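Local coordinates for protein N-acetylglucosamine-6-phosphate deacetylase (Mycobacterium smegmatis, PDB 6FV4) that probably removes the acetyl group from N-acetylglucosamine-6-phosphate, as a metal-dependent amidohydrolase of the NagA family, at residues 116-128 and 162-174. The protein carries 1 engineered substitution. Numbering follows the deposited sequence.
Sequences LLRQVSGLARQVR and EIGRVLDAGEGTV
Leu117, Val120 and Ala124 of one outer helix pack against Val166, Ala169 and the Gly170–Thr173 turn of the next, joining two neighbouring helices on the outside of the (β/α)8-type barrel of the amidohydrolase fold. The helices run roughly parallel, crossing at -27° with their axes 8.5 Å apart. Leu117 works through one branch: its CD2 lies 3.5 Å from Arg165 O and also meets Ala169 CB. Val120 divides its methyls. With CG1 anti to the backbone N (chi1 164°), that methyl reaches the backbone at Gly170 N, 3.6 Å away, while CG2 meets Val166 CG1. The side chains of Val120 and Val166 cross at about a right angle, and so do those of Val166 and Leu116. The backbones come close where Gly170 CA lies 5.4 Å from Ala124 CA. There Ala124 CB lies against Thr173 OG1 at 3.3 Å and also touches Gly170 O.

In the Gly170–Thr173 turn, Thr173 slides past Val127 in the opposite direction, CG2 against CG1 at 3.7 Å. At the exposed side of the contact, the Arg128 guanidinium is turned 23° from the Glu171 carboxylate, which lies over one of its faces; this long salt bridge therefore rests on charge alone, while waters lie in the guanidinium plane. One of them links Arg128 NH1 to both Ala169 O and Glu171 OE2.

In the second shell, Leu137 of strand 134-138 touches both Val120 and Val166, setting the pair against the barrel wall, and Arg156 holds Glu162 in a salt bridge. The type I' turn from Gly170 to Thr173 is itself fixed by Gly170 O, which accepts from Thr173 N and, at 2.7 Å, from Thr173 OG1.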
loop_
_atom_site.group_PDB
_atom_site.type_symbol
_atom_site.label_atom_id
_atom_site.label_comp_id
_atom_site.label_asym_id
_atom_site.label_seq_id
_atom_site.Cartn_x
_atom_site.Cartn_y
_atom_site.Cartn_z
ATOM N N LEU B 116 37.149 3.433 2.307
ATOM C CA LEU B 116 36.165 3.553 1.231
ATOM C C LEU B 116 36.851 3.695 -0.117
ATOM O O LEU B 116 36.492 3.012 -1.085
ATOM C CB LEU B 116 35.240 4.742 1.493
ATOM C CG LEU B 116 34.167 5.078 0.459
ATOM C CD1 LEU B 116 33.366 3.836 0.125
ATOM C CD2 LEU B 116 33.245 6.143 1.024
ATOM N N LEU B 117 37.873 4.557 -0.190
ATOM C CA LEU B 117 38.553 4.796 -1.459
ATOM C C LEU B 117 39.262 3.545 -1.960
ATOM O O LEU B 117 39.229 3.247 -3.161
ATOM C CB LEU B 117 39.537 5.956 -1.316
ATOM C CG LEU B 117 38.889 7.337 -1.304
ATOM C CD1 LEU B 117 39.908 8.415 -0.911
ATOM C CD2 LEU B 117 38.280 7.646 -2.660
ATOM N N ARG B 118 39.912 2.800 -1.059
ATOM C CA ARG B 118 40.567 1.554 -1.454
ATOM C C ARG B 118 39.551 0.534 -1.968
ATOM O O ARG B 118 39.763 -0.105 -3.008
ATOM C CB ARG B 118 41.355 0.984 -0.271
ATOM C CG ARG B 118 41.705 -0.510 -0.389
ATOM C CD ARG B 118 42.283 -1.098 0.913
ATOM N NE ARG B 118 41.368 -0.980 2.049
ATOM C CZ ARG B 118 40.386 -1.838 2.314
ATOM N NH1 ARG B 118 40.182 -2.893 1.527
ATOM N NH2 ARG B 118 39.594 -1.639 3.361
ATOM N N GLN B 119 38.436 0.370 -1.248
ATOM C CA GLN B 119 37.418 -0.590 -1.667
ATOM C C GLN B 119 36.843 -0.216 -3.026
ATOM O O GLN B 119 36.723 -1.064 -3.917
ATOM C CB GLN B 119 36.315 -0.669 -0.612
ATOM C CG GLN B 119 36.769 -1.271 0.699
ATOM C CD GLN B 119 35.742 -1.088 1.807
ATOM O OE1 GLN B 119 34.667 -0.548 1.580
ATOM N NE2 GLN B 119 36.069 -1.544 3.009
ATOM N N VAL B 120 36.488 1.060 -3.206
ATOM C CA VAL B 120 35.949 1.512 -4.486
ATOM C C VAL B 120 36.962 1.290 -5.602
ATOM O O VAL B 120 36.630 0.727 -6.654
ATOM C CB VAL B 120 35.507 2.982 -4.391
ATOM C CG1 VAL B 120 35.319 3.588 -5.779
ATOM C CG2 VAL B 120 34.192 3.080 -3.603
ATOM N N SER B 121 38.221 1.704 -5.380
ATOM C CA SER B 121 39.265 1.504 -6.382
ATOM C C SER B 121 39.399 0.038 -6.774
ATOM O O SER B 121 39.463 -0.295 -7.963
ATOM C CB SER B 121 40.615 2.026 -5.864
ATOM O OG SER B 121 40.650 3.437 -5.859
ATOM N N GLY B 122 39.450 -0.857 -5.781
ATOM C CA GLY B 122 39.586 -2.276 -6.079
ATOM C C GLY B 122 38.371 -2.888 -6.763
ATOM O O GLY B 122 38.507 -3.757 -7.634
ATOM N N LEU B 123 37.162 -2.479 -6.363
ATOM C CA LEU B 123 35.989 -3.045 -7.026
ATOM C C LEU B 123 35.842 -2.499 -8.445
ATOM O O LEU B 123 35.356 -3.209 -9.334
ATOM C CB LEU B 123 34.712 -2.774 -6.210
ATOM C CG LEU B 123 34.392 -3.626 -4.980
ATOM C CD1 LEU B 123 32.980 -3.299 -4.440
ATOM C CD2 LEU B 123 34.491 -5.113 -5.299
ATOM N N ALA B 124 36.250 -1.247 -8.680
ATOM C CA ALA B 124 36.170 -0.689 -10.032
ATOM C C ALA B 124 36.979 -1.522 -11.024
ATOM O O ALA B 124 36.595 -1.661 -12.188
ATOM C CB ALA B 124 36.664 0.760 -10.036
ATOM N N ARG B 125 38.097 -2.093 -10.577
ATOM C CA ARG B 125 38.886 -2.958 -11.452
ATOM C C ARG B 125 38.122 -4.235 -11.794
ATOM O O ARG B 125 38.203 -4.746 -12.923
ATOM C CB ARG B 125 40.228 -3.277 -10.784
ATOM C CG ARG B 125 41.103 -4.221 -11.590
ATOM C CD ARG B 125 42.477 -4.431 -10.928
ATOM N NE ARG B 125 43.033 -5.700 -11.381
ATOM C CZ ARG B 125 42.875 -6.844 -10.727
ATOM N NH1 ARG B 125 42.207 -6.856 -9.579
ATOM N NH2 ARG B 125 43.391 -7.971 -11.211
ATOM N N GLN B 126 37.361 -4.766 -10.844
ATOM C CA GLN B 126 36.560 -5.943 -11.164
ATOM C C GLN B 126 35.325 -5.605 -11.994
ATOM O O GLN B 126 34.863 -6.453 -12.766
ATOM C CB GLN B 126 36.189 -6.674 -9.881
ATOM C CG GLN B 126 37.359 -7.515 -9.372
ATOM C CD GLN B 126 37.447 -7.511 -7.885
ATOM O OE1 GLN B 126 36.519 -7.080 -7.205
ATOM N NE2 GLN B 126 38.557 -8.004 -7.353
ATOM N N VAL B 127 34.784 -4.392 -11.878
ATOM C CA VAL B 127 33.805 -3.931 -12.868
ATOM C C VAL B 127 34.413 -3.955 -14.271
ATOM O O VAL B 127 33.830 -4.507 -15.217
ATOM C CB VAL B 127 33.288 -2.527 -12.505
ATOM C CG1 VAL B 127 32.228 -2.069 -13.529
ATOM C CG2 VAL B 127 32.679 -2.523 -11.098
ATOM N N ARG B 128 35.602 -3.352 -14.427
ATOM C CA ARG B 128 36.251 -3.317 -15.737
ATOM C C ARG B 128 36.593 -4.714 -16.231
ATOM O O ARG B 128 36.520 -4.978 -17.436
ATOM C CB ARG B 128 37.500 -2.425 -15.688
ATOM C CG ARG B 128 37.162 -0.938 -15.686
ATOM C CD ARG B 128 38.396 -0.037 -15.762
ATOM N NE ARG B 128 39.210 -0.105 -14.552
ATOM C CZ ARG B 128 39.041 0.665 -13.484
ATOM N NH1 ARG B 128 38.059 1.562 -13.450
ATOM N NH2 ARG B 128 39.841 0.519 -12.439
ATOM N N GLU B 162 34.335 14.648 -0.378
ATOM C CA GLU B 162 34.530 13.200 -0.311
ATOM C C GLU B 162 33.711 12.469 -1.371
ATOM O O GLU B 162 34.157 11.446 -1.904
ATOM C CB GLU B 162 34.186 12.657 1.076
ATOM C CG GLU B 162 34.361 11.154 1.124
ATOM C CD GLU B 162 34.290 10.583 2.507
ATOM O OE1 GLU B 162 34.078 11.371 3.449
ATOM O OE2 GLU B 162 34.444 9.347 2.649
ATOM N N ILE B 163 32.528 12.976 -1.707
ATOM C CA ILE B 163 31.728 12.332 -2.744
ATOM C C ILE B 163 32.444 12.410 -4.090
ATOM O O ILE B 163 32.588 11.407 -4.801
ATOM C CB ILE B 163 30.315 12.951 -2.790
ATOM C CG1 ILE B 163 29.545 12.569 -1.527
ATOM C CG2 ILE B 163 29.573 12.494 -4.024
ATOM C CD1 ILE B 163 28.092 13.027 -1.514
ATOM N N GLY B 164 32.935 13.592 -4.444
ATOM C CA GLY B 164 33.699 13.715 -5.679
ATOM C C GLY B 164 34.931 12.824 -5.704
ATOM O O GLY B 164 35.221 12.177 -6.716
ATOM N N ARG B 165 35.651 12.751 -4.579
ATOM C CA ARG B 165 36.837 11.897 -4.502
ATOM C C ARG B 165 36.481 10.425 -4.664
ATOM O O ARG B 165 37.197 9.675 -5.341
ATOM C CB ARG B 165 37.551 12.122 -3.174
ATOM C CG ARG B 165 38.192 13.495 -3.053
ATOM C CD ARG B 165 39.092 13.536 -1.852
ATOM N NE ARG B 165 38.360 13.430 -0.594
ATOM C CZ ARG B 165 37.928 14.474 0.104
ATOM N NH1 ARG B 165 38.140 15.701 -0.348
ATOM N NH2 ARG B 165 37.272 14.292 1.243
ATOM N N VAL B 166 35.374 9.992 -4.044
ATOM C CA VAL B 166 34.964 8.597 -4.151
ATOM C C VAL B 166 34.485 8.291 -5.560
ATOM O O VAL B 166 34.819 7.243 -6.128
ATOM C CB VAL B 166 33.890 8.274 -3.096
ATOM C CG1 VAL B 166 33.264 6.917 -3.378
ATOM C CG2 VAL B 166 34.512 8.299 -1.716
ATOM N N LEU B 167 33.699 9.195 -6.155
ATOM C CA LEU B 167 33.251 8.983 -7.528
ATOM C C LEU B 167 34.424 9.008 -8.506
ATOM O O LEU B 167 34.441 8.249 -9.483
ATOM C CB LEU B 167 32.210 10.033 -7.922
ATOM C CG LEU B 167 30.834 9.971 -7.234
ATOM C CD1 LEU B 167 29.866 10.902 -7.916
ATOM C CD2 LEU B 167 30.298 8.568 -7.211
ATOM N N ASP B 168 35.401 9.890 -8.277
ATOM C CA ASP B 168 36.593 9.881 -9.120
ATOM C C ASP B 168 37.291 8.532 -9.048
ATOM O O ASP B 168 37.638 7.945 -10.077
ATOM C CB ASP B 168 37.542 11.008 -8.707
ATOM C CG ASP B 168 37.020 12.380 -9.093
ATOM O OD1 ASP B 168 36.014 12.455 -9.840
ATOM O OD2 ASP B 168 37.604 13.382 -8.619
ATOM N N ALA B 169 37.468 8.005 -7.830
ATOM C CA ALA B 169 38.149 6.725 -7.654
ATOM C C ALA B 169 37.469 5.592 -8.423
ATOM O O ALA B 169 38.133 4.633 -8.830
ATOM C CB ALA B 169 38.235 6.392 -6.163
ATOM N N GLY B 170 36.151 5.678 -8.639
ATOM C CA GLY B 170 35.461 4.619 -9.349
ATOM C C GLY B 170 35.500 4.679 -10.865
ATOM O O GLY B 170 35.168 3.684 -11.517
ATOM N N GLU B 171 35.888 5.814 -11.448
ATOM C CA GLU B 171 35.949 5.957 -12.903
ATOM C C GLU B 171 34.634 5.539 -13.547
ATOM O O GLU B 171 34.596 4.840 -14.564
ATOM C CB GLU B 171 37.126 5.175 -13.498
ATOM C CG GLU B 171 38.486 5.787 -13.216
ATOM C CD GLU B 171 39.630 4.906 -13.711
ATOM O OE1 GLU B 171 39.806 4.751 -14.946
ATOM O OE2 GLU B 171 40.325 4.335 -12.847
ATOM N N GLY B 172 33.534 5.977 -12.943
ATOM C CA GLY B 172 32.230 5.739 -13.503
ATOM C C GLY B 172 31.582 4.435 -13.106
ATOM O O GLY B 172 30.460 4.180 -13.546
ATOM N N THR B 173 32.235 3.610 -12.278
ATOM C CA THR B 173 31.686 2.308 -11.910
ATOM C C THR B 173 30.779 2.346 -10.683
ATOM O O THR B 173 30.164 1.327 -10.371
ATOM C CB THR B 173 32.810 1.295 -11.651
ATOM O OG1 THR B 173 33.573 1.709 -10.506
ATOM C CG2 THR B 173 33.724 1.210 -12.863
ATOM N N VAL B 174 30.701 3.467 -9.966
ATOM C CA VAL B 174 29.774 3.575 -8.845
ATOM C C VAL B 174 28.406 3.904 -9.429
ATOM O O VAL B 174 28.216 4.960 -10.040
ATOM C CB VAL B 174 30.214 4.627 -7.817
ATOM C CG1 VAL B 174 29.091 4.820 -6.779
ATOM C CG2 VAL B 174 31.491 4.181 -7.106
HETATM O O HOH W 1 41.119 4.461 -8.896
HETATM O O HOH W 2 36.006 2.556 -15.511
HETATM O O HOH W 3 38.743 2.953 -11.086
#